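Local coordinates for protein CghA (Chaetomium globosum, PDB 6KBC) that is a largely beta-stranded fungal protein of the calycin clan, built from an N-terminal and a C-terminal family domain, at residues A192-T197 and K212-G217. Residues are numbered along the deposited sequence; the frame is centred on the assembly and turned at random.
Sequences ATVDLT and KRMVLG
The antiparallel beta hairpin of strands 181-200 and 210-216, in the N-terminal domain of this calycin-clan protein, is zipped here by two hydrogen-bonded pairs, V194 with L216 and L196 with M214. Strand directions differ by 163°, and the backbone bonds are of ordinary length: V194 N to L216 O is 2.9 Å and the return bond, L216 N to V194 O, 2.8 Å. On the buried face V194 and L196 of one strand stand beside L216 and M214 of the other. V194 CG1, anti to the backbone N, lies against the M214 chain, 3.9 Å from M214 CG, whereas V194 and L216 run side by side. F62 of strand 60-69 touches both L196 and M214, and V194 also packs on L158 of strand 154-162, which pairs with the far edge of strand 181-200.

On the other face, which carries D195, T197, R213 and V215, a charged pair leads the contact. R213 folds back through bends at chi2 and chi3, bringing its guanidinium diagonally to D195, whose carboxylate is nearly coplanar with it (28°). R213 NH1 lies 2.6 Å from D195 OD1 in a salt bridge; the second bond to that oxygen, from NH2, is weak. At the 217 end, one water sits within hydrogen-bonding distance of both A192 O (2.8 Å) and G217 O (2.6 Å). L196 O accepts two bonds from opposite faces of its plane: M214 N at 3.0 Å and R213 NH1 at 3.2 Å, the latter 65° out of the carbonyl plane.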
loop_
_atom_site.group_PDB
_atom_site.type_symbol
_atom_site.label_atom_id
_atom_site.label_comp_id
_atom_site.label_asym_id
_atom_site.label_seq_id
_atom_site.Cartn_x
_atom_site.Cartn_y
_atom_site.Cartn_z
ATOM N N ALA A 192 8.210 -8.994 -9.866
ATOM C CA ALA A 192 8.970 -8.748 -8.661
ATOM C C ALA A 192 10.001 -9.851 -8.483
ATOM O O ALA A 192 9.743 -11.018 -8.796
ATOM C CB ALA A 192 8.048 -8.664 -7.439
ATOM N N THR A 193 11.187 -9.474 -8.034
ATOM C CA THR A 193 12.131 -10.445 -7.522
ATOM C C THR A 193 12.451 -10.098 -6.084
ATOM O O THR A 193 12.408 -8.933 -5.676
ATOM C CB THR A 193 13.430 -10.504 -8.341
ATOM O OG1 THR A 193 14.234 -9.355 -8.039
ATOM C CG2 THR A 193 13.127 -10.542 -9.816
ATOM N N VAL A 194 12.753 -11.133 -5.315
ATOM C CA VAL A 194 13.154 -10.987 -3.932
ATOM C C VAL A 194 14.349 -11.894 -3.687
ATOM O O VAL A 194 14.376 -13.040 -4.144
ATOM C CB VAL A 194 11.984 -11.332 -2.993
ATOM C CG1 VAL A 194 12.458 -11.423 -1.589
ATOM C CG2 VAL A 194 10.878 -10.279 -3.134
ATOM N N ASP A 195 15.332 -11.389 -2.958
ATOM C CA ASP A 195 16.443 -12.238 -2.542
ATOM C C ASP A 195 16.880 -11.683 -1.188
ATOM O O ASP A 195 17.711 -10.777 -1.099
ATOM C CB ASP A 195 17.559 -12.247 -3.582
ATOM C CG ASP A 195 18.739 -13.118 -3.178
ATOM O OD1 ASP A 195 18.655 -13.798 -2.134
ATOM O OD2 ASP A 195 19.721 -13.174 -3.952
ATOM N N LEU A 196 16.261 -12.202 -0.137
ATOM C CA LEU A 196 16.329 -11.586 1.171
ATOM C C LEU A 196 16.732 -12.629 2.193
ATOM O O LEU A 196 16.407 -13.811 2.054
ATOM C CB LEU A 196 14.962 -10.971 1.575
ATOM C CG LEU A 196 14.524 -9.689 0.869
ATOM C CD1 LEU A 196 13.049 -9.456 1.160
ATOM C CD2 LEU A 196 15.336 -8.506 1.347
ATOM N N THR A 197 17.420 -12.170 3.236
ATOM C CA THR A 197 17.775 -13.017 4.363
ATOM C C THR A 197 17.292 -12.344 5.632
ATOM O O THR A 197 17.627 -11.182 5.886
ATOM C CB THR A 197 19.287 -13.276 4.424
ATOM O OG1 THR A 197 19.706 -13.837 3.181
ATOM C CG2 THR A 197 19.620 -14.245 5.546
ATOM N N LYS A 212 16.592 -17.057 7.755
ATOM C CA LYS A 212 15.597 -17.603 6.849
ATOM C C LYS A 212 15.656 -16.811 5.560
ATOM O O LYS A 212 15.804 -15.587 5.584
ATOM C CB LYS A 212 14.175 -17.551 7.447
ATOM C CG LYS A 212 13.174 -18.479 6.747
ATOM C CD LYS A 212 11.808 -18.435 7.428
ATOM C CE LYS A 212 10.814 -19.421 6.824
ATOM N NZ LYS A 212 10.893 -20.801 7.410
ATOM N N ARG A 213 15.544 -17.512 4.441
ATOM C CA ARG A 213 15.643 -16.893 3.133
ATOM C C ARG A 213 14.261 -16.715 2.525
ATOM O O ARG A 213 13.349 -17.514 2.751
ATOM C CB ARG A 213 16.497 -17.742 2.189
ATOM C CG ARG A 213 17.938 -17.947 2.652
ATOM C CD ARG A 213 18.858 -16.822 2.210
ATOM N NE ARG A 213 19.410 -17.070 0.882
ATOM C CZ ARG A 213 19.092 -16.360 -0.200
ATOM N NH1 ARG A 213 18.241 -15.340 -0.101
ATOM N NH2 ARG A 213 19.638 -16.648 -1.376
ATOM N N MET A 214 14.115 -15.652 1.743
ATOM C CA MET A 214 12.979 -15.503 0.850
ATOM C C MET A 214 13.519 -15.177 -0.528
ATOM O O MET A 214 14.130 -14.121 -0.721
ATOM C CB MET A 214 12.023 -14.405 1.317
ATOM C CG MET A 214 10.789 -14.321 0.448
ATOM S SD MET A 214 9.694 -13.011 1.040
ATOM C CE MET A 214 9.190 -13.695 2.627
ATOM N N VAL A 215 13.290 -16.076 -1.480
ATOM C CA VAL A 215 13.842 -15.950 -2.818
ATOM C C VAL A 215 12.698 -16.088 -3.799
ATOM O O VAL A 215 12.014 -17.119 -3.821
ATOM C CB VAL A 215 14.916 -17.010 -3.119
ATOM C CG1 VAL A 215 15.330 -16.921 -4.589
ATOM C CG2 VAL A 215 16.101 -16.863 -2.208
ATOM N N LEU A 216 12.493 -15.065 -4.615
ATOM C CA LEU A 216 11.536 -15.127 -5.709
ATOM C C LEU A 216 12.280 -14.643 -6.940
ATOM O O LEU A 216 12.666 -13.473 -7.006
ATOM C CB LEU A 216 10.301 -14.272 -5.424
ATOM C CG LEU A 216 9.518 -14.698 -4.187
ATOM C CD1 LEU A 216 8.479 -13.640 -3.824
ATOM C CD2 LEU A 216 8.873 -16.080 -4.411
ATOM N N GLY A 217 12.511 -15.549 -7.886
ATOM C CA GLY A 217 13.308 -15.244 -9.049
ATOM C C GLY A 217 12.502 -14.568 -10.132
ATOM O O GLY A 217 11.256 -14.515 -10.107
HETATM O O HOH W 1 8.968 -13.230 -10.312
#